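Local atomic coordinates of hypothetical protein (Streptococcus pneumoniae, PDB entry 2HIY), a protein that is of unknown function, a conserved bacterial protein of the DUF1697 family with two four-stranded antiparallel sheets in its chain. Residues Gly13-Val16 with Asn20-Val23; Val22-Leu27 with Tyr42-Asn47. All coordinates share one frame; numbering follows the deposited sequence.

Interaction 1: residues Gly13-Val16 with Asn20-Val23; sequences GINV and NKVV
N15 and N20 reach across the contact with nearly the same first torsion, each CG anti to its own carbonyl carbon and beside the backbone N (chi1 -67° and -66°). Both also have left-handed helical backbone angles. They shape the loop that carries the chain from strand 5-10 to helix 24-34, and illustrate how an asparagine amide can stand in for a strand's backbone where no regular strand exists. The N15 carboxamide meets V22 as a second peptide group would. Its OD1 accepts the V22 amide N at 2.8 Å, a nearly straight bond, while ND2 donates to V22 O at 3.0 Å. That oxygen is used on a lone pair in the carbonyl plane, although the bond is less straight at the hydrogen (146°). Two bonds to one residue restrain the rotation of the amide, and ND2 has a further acceptor in N44 O. Two residues before V22, N20 O accepts the backbone N of N15 at 2.8 Å.

These polar bonds have an apolar flank. I14 and V22 run obliquely past each other, with I14 CD1 4.0 Å from V22 CB and about as close to V22 CG2. F73, from a separate loop, packs on I14, N20 and V22, and L27 of the following helix packs on V22, so this flank faces the interior, whereas K21, whose side chain sets off away from 13-16, touches N15 OD1 with CG and is extended beyond it. At the other end of the contact N20 turns back over G13, its CB 3.4 Å from G13 O. There ND2 donates to that same G13 O at 3.0 Å, from above the carbonyl plane, with the oxygen lying close to the plane of the N20 amide.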
loop_
_atom_site.group_PDB
_atom_site.type_symbol
_atom_site.label_atom_id
_atom_site.label_comp_id
_atom_site.label_asym_id
_atom_site.label_seq_id
_atom_site.Cartn_x
_atom_site.Cartn_y
_atom_site.Cartn_z
ATOM N N GLY D 13 14.710 -10.018 -6.701
ATOM C CA GLY D 13 14.131 -10.041 -5.382
ATOM C C GLY D 13 14.766 -9.161 -4.329
ATOM O O GLY D 13 14.397 -9.262 -3.165
ATOM N N ILE D 14 15.706 -8.296 -4.714
ATOM C CA ILE D 14 16.389 -7.481 -3.706
ATOM C C ILE D 14 15.807 -6.086 -3.535
ATOM O O ILE D 14 15.157 -5.557 -4.447
ATOM C CB ILE D 14 17.928 -7.412 -3.939
ATOM C CG1 ILE D 14 18.327 -6.590 -5.173
ATOM C CG2 ILE D 14 18.526 -8.814 -3.987
ATOM C CD1 ILE D 14 19.809 -6.176 -5.151
ATOM N N ASN D 15 16.042 -5.508 -2.364
ATOM C CA ASN D 15 15.651 -4.125 -2.072
ATOM C C ASN D 15 14.181 -3.840 -2.348
ATOM O O ASN D 15 13.835 -2.806 -2.926
ATOM C CB ASN D 15 16.555 -3.149 -2.830
ATOM C CG ASN D 15 17.974 -3.189 -2.320
ATOM O OD1 ASN D 15 18.206 -3.354 -1.131
ATOM N ND2 ASN D 15 18.936 -3.101 -3.236
ATOM N N VAL D 16 13.331 -4.786 -1.955
ATOM C CA VAL D 16 11.873 -4.635 -2.071
ATOM C C VAL D 16 11.210 -5.090 -0.769
ATOM O O VAL D 16 11.804 -5.852 0.009
ATOM C CB VAL D 16 11.304 -5.450 -3.261
ATOM C CG1 VAL D 16 11.765 -4.868 -4.591
ATOM C CG2 VAL D 16 11.695 -6.910 -3.165
ATOM N N ASN D 20 15.508 -7.937 2.167
ATOM C CA ASN D 20 16.463 -8.336 1.123
ATOM C C ASN D 20 17.333 -7.158 0.715
ATOM O O ASN D 20 17.549 -6.908 -0.462
ATOM C CB ASN D 20 15.758 -8.980 -0.086
ATOM C CG ASN D 20 15.108 -10.307 0.252
ATOM O OD1 ASN D 20 15.075 -10.727 1.417
ATOM N ND2 ASN D 20 14.624 -10.992 -0.779
ATOM N N LYS D 21 17.841 -6.466 1.725
ATOM C CA LYS D 21 18.532 -5.203 1.533
ATOM C C LYS D 21 19.972 -5.430 1.091
ATOM O O LYS D 21 20.717 -6.164 1.706
ATOM C CB LYS D 21 18.524 -4.377 2.828
ATOM C CG LYS D 21 19.151 -2.991 2.648
ATOM C CD LYS D 21 18.891 -2.069 3.841
ATOM C CE LYS D 21 19.726 -0.788 3.725
ATOM N NZ LYS D 21 19.783 0.011 4.992
ATOM N N VAL D 22 20.326 -4.752 0.007
ATOM C CA VAL D 22 21.685 -4.750 -0.497
ATOM C C VAL D 22 22.052 -3.303 -0.770
ATOM O O VAL D 22 21.354 -2.633 -1.545
ATOM C CB VAL D 22 21.809 -5.575 -1.789
ATOM C CG1 VAL D 22 23.269 -5.566 -2.290
ATOM C CG2 VAL D 22 21.296 -7.001 -1.575
ATOM N N VAL D 23 23.122 -2.834 -0.136
ATOM C CA VAL D 23 23.599 -1.479 -0.369
ATOM C C VAL D 23 24.622 -1.555 -1.496
ATOM O O VAL D 23 25.633 -2.247 -1.371
ATOM C CB VAL D 23 24.193 -0.882 0.911
ATOM C CG1 VAL D 23 24.763 0.517 0.654
ATOM C CG2 VAL D 23 23.124 -0.810 2.005
#

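Interaction 2: residues Val22-Leu27 with Tyr42-Asn47; sequences VVMAEL and YINSGN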
loop_
_atom_site.group_PDB
_atom_site.type_symbol
_atom_site.label_atom_id
_atom_site.label_comp_id
_atom_site.label_asym_id
_atom_site.label_seq_id
_atom_site.Cartn_x
_atom_site.Cartn_y
_atom_site.Cartn_z
ATOM N N VAL D 22 20.326 -4.752 0.007
ATOM C CA VAL D 22 21.685 -4.750 -0.497
ATOM C C VAL D 22 22.052 -3.303 -0.770
ATOM O O VAL D 22 21.354 -2.633 -1.545
ATOM C CB VAL D 22 21.809 -5.575 -1.789
ATOM C CG1 VAL D 22 23.269 -5.566 -2.290
ATOM C CG2 VAL D 22 21.296 -7.001 -1.575
ATOM N N VAL D 23 23.122 -2.834 -0.136
ATOM C CA VAL D 23 23.599 -1.479 -0.369
ATOM C C VAL D 23 24.622 -1.555 -1.496
ATOM O O VAL D 23 25.633 -2.247 -1.371
ATOM C CB VAL D 23 24.193 -0.882 0.911
ATOM C CG1 VAL D 23 24.763 0.517 0.654
ATOM C CG2 VAL D 23 23.124 -0.810 2.005
HETATM N N MSE D 24 24.368 -0.832 -2.580
HETATM C CA MSE D 24 25.179 -0.956 -3.793
HETATM C C MSE D 24 26.638 -0.635 -3.534
HETATM O O MSE D 24 27.514 -1.369 -3.967
HETATM C CB MSE D 24 24.636 -0.091 -4.944
HETATM C CG MSE D 24 23.366 -0.643 -5.559
HETATM SE SE MSE D 24 23.472 -2.492 -6.226
HETATM C CE MSE D 24 22.197 -3.257 -4.974
ATOM N N ALA D 25 26.934 0.438 -2.812
ATOM C CA ALA D 25 28.331 0.737 -2.550
ATOM C C ALA D 25 29.027 -0.388 -1.776
ATOM O O ALA D 25 30.230 -0.642 -1.975
ATOM C CB ALA D 25 28.468 2.064 -1.808
ATOM N N GLU D 26 28.311 -1.014 -0.843
ATOM C CA GLU D 26 28.883 -2.127 -0.080
ATOM C C GLU D 26 29.129 -3.322 -0.985
ATOM O O GLU D 26 30.208 -3.925 -0.945
ATOM C CB GLU D 26 27.980 -2.522 1.089
ATOM C CG GLU D 26 27.932 -1.446 2.155
ATOM C CD GLU D 26 26.946 -1.695 3.272
ATOM O OE1 GLU D 26 26.290 -2.758 3.317
ATOM O OE2 GLU D 26 26.816 -0.780 4.118
ATOM N N LEU D 27 28.134 -3.681 -1.787
ATOM C CA LEU D 27 28.299 -4.789 -2.713
ATOM C C LEU D 27 29.478 -4.538 -3.680
ATOM O O LEU D 27 30.261 -5.461 -3.949
ATOM C CB LEU D 27 26.998 -5.015 -3.501
ATOM C CG LEU D 27 27.026 -6.230 -4.433
ATOM C CD1 LEU D 27 27.292 -7.522 -3.663
ATOM C CD2 LEU D 27 25.735 -6.341 -5.223
ATOM N N TYR D 42 23.961 -0.428 -11.662
ATOM C CA TYR D 42 22.936 0.403 -12.266
ATOM C C TYR D 42 21.715 0.296 -11.383
ATOM O O TYR D 42 21.240 -0.821 -11.106
ATOM C CB TYR D 42 22.618 -0.069 -13.686
ATOM C CG TYR D 42 21.424 0.647 -14.291
ATOM C CD1 TYR D 42 21.449 2.026 -14.514
ATOM C CD2 TYR D 42 20.254 -0.048 -14.604
ATOM C CE1 TYR D 42 20.329 2.687 -15.070
ATOM C CE2 TYR D 42 19.149 0.593 -15.134
ATOM C CZ TYR D 42 19.193 1.957 -15.358
ATOM O OH TYR D 42 18.090 2.593 -15.896
ATOM N N ILE D 43 21.239 1.451 -10.925
ATOM C CA ILE D 43 20.072 1.562 -10.044
ATOM C C ILE D 43 20.212 0.619 -8.835
ATOM O O ILE D 43 21.326 0.398 -8.370
ATOM C CB ILE D 43 18.672 1.522 -10.812
ATOM C CG1 ILE D 43 18.434 0.197 -11.556
ATOM C CG2 ILE D 43 18.537 2.774 -11.720
ATOM C CD1 ILE D 43 17.056 0.079 -12.256
ATOM N N ASN D 44 19.104 0.084 -8.327
ATOM C CA ASN D 44 19.136 -0.597 -7.029
ATOM C C ASN D 44 18.500 -1.984 -7.065
ATOM O O ASN D 44 18.454 -2.672 -6.029
ATOM C CB ASN D 44 18.492 0.300 -5.950
ATOM C CG ASN D 44 19.031 0.022 -4.547
ATOM O OD1 ASN D 44 20.204 -0.316 -4.368
ATOM N ND2 ASN D 44 18.170 0.179 -3.537
ATOM N N SER D 45 18.056 -2.419 -8.241
ATOM C CA SER D 45 17.339 -3.685 -8.347
ATOM C C SER D 45 18.247 -4.884 -8.509
ATOM O O SER D 45 17.774 -6.019 -8.553
ATOM C CB SER D 45 16.366 -3.677 -9.528
ATOM O OG SER D 45 17.050 -3.492 -10.766
ATOM N N GLY D 46 19.549 -4.652 -8.596
ATOM C CA GLY D 46 20.497 -5.751 -8.699
ATOM C C GLY D 46 21.032 -5.929 -10.107
ATOM O O GLY D 46 20.825 -6.977 -10.732
ATOM N N ASN D 47 21.772 -4.925 -10.586
ATOM C CA ASN D 47 22.368 -4.927 -11.917
ATOM C C ASN D 47 23.804 -4.515 -11.708
ATOM O O ASN D 47 24.079 -3.316 -11.478
ATOM C CB ASN D 47 21.665 -3.911 -12.832
ATOM C CG ASN D 47 20.183 -4.136 -12.892
ATOM O OD1 ASN D 47 19.738 -5.149 -13.437
ATOM N ND2 ASN D 47 19.406 -3.239 -12.298
HETATM O O HOH W 1 19.392 -0.612 -0.734
HETATM O O HOH W 2 21.920 0.728 -2.551
#
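The flat carboxamide of N44 turns its oxygen to M24, a selenomethionine, whose CG lies 3.4 Å from N44 OD1. The methyl CE of M24 stands off one side of the amide plane, 3.6 Å from OD1, and a water stands off the other. A second flat group, the Y42 ring, has I43 CG2 over one face, 3.7 Å above the plane and shifted toward the rim. The third, the N47 amide, ties up the loop: ND2 donates to S45 OG at 2.8 Å, a bent bond tilted from the amide plane, and to Y42 O, longer but straighter and in that plane, while OD1 and the carbonyl of G46 are bonded by R169.

These groups belong to the turn of a beta hairpin between strands 39-41 and 47-52, packed against the first turn of helix 24-34. M24 bends at chi2 (-56°) and again at chi3, which brings its methyl CE beside the N44 amide while CG also touches I43 O at 3.6 Å. E61 of the second subunit packs on M24 as well.

No direct hydrogen bond crosses the contact; two waters do the work instead. One donates to V22 O and accepts from N44 ND2 at 3.2 Å. The other accepts from M24 N, just after the N-cap residue V23, and donates to N44 OD1 at 2.7 Å. Both ends of the N44 amide are thus engaged through water, and the helix start, with its partial positive charge, would probably polarise the water that donates to OD1 and strengthen that bond.

Along the chain, interaction 1 comes first, within the loop after strand 5-10, and interaction 2 follows at the start of helix 24-34, sharing V22 and V23 with it. Their centres lie 8 Å apart on one side of the chain's centre. I14 CD1 packs on G46 CA at 3.6 Å, so the two contacts form one continuous patch. Interaction 2 then reaches the hairpin of strands 39-41 and 47-52, the latter lying beside strand 5-10 in the four-stranded sheet. The patch therefore joins the loop and helix that follow one strand to the turn that precedes its neighbour, with R169 linking that turn to strand 166-170 of the other sheet.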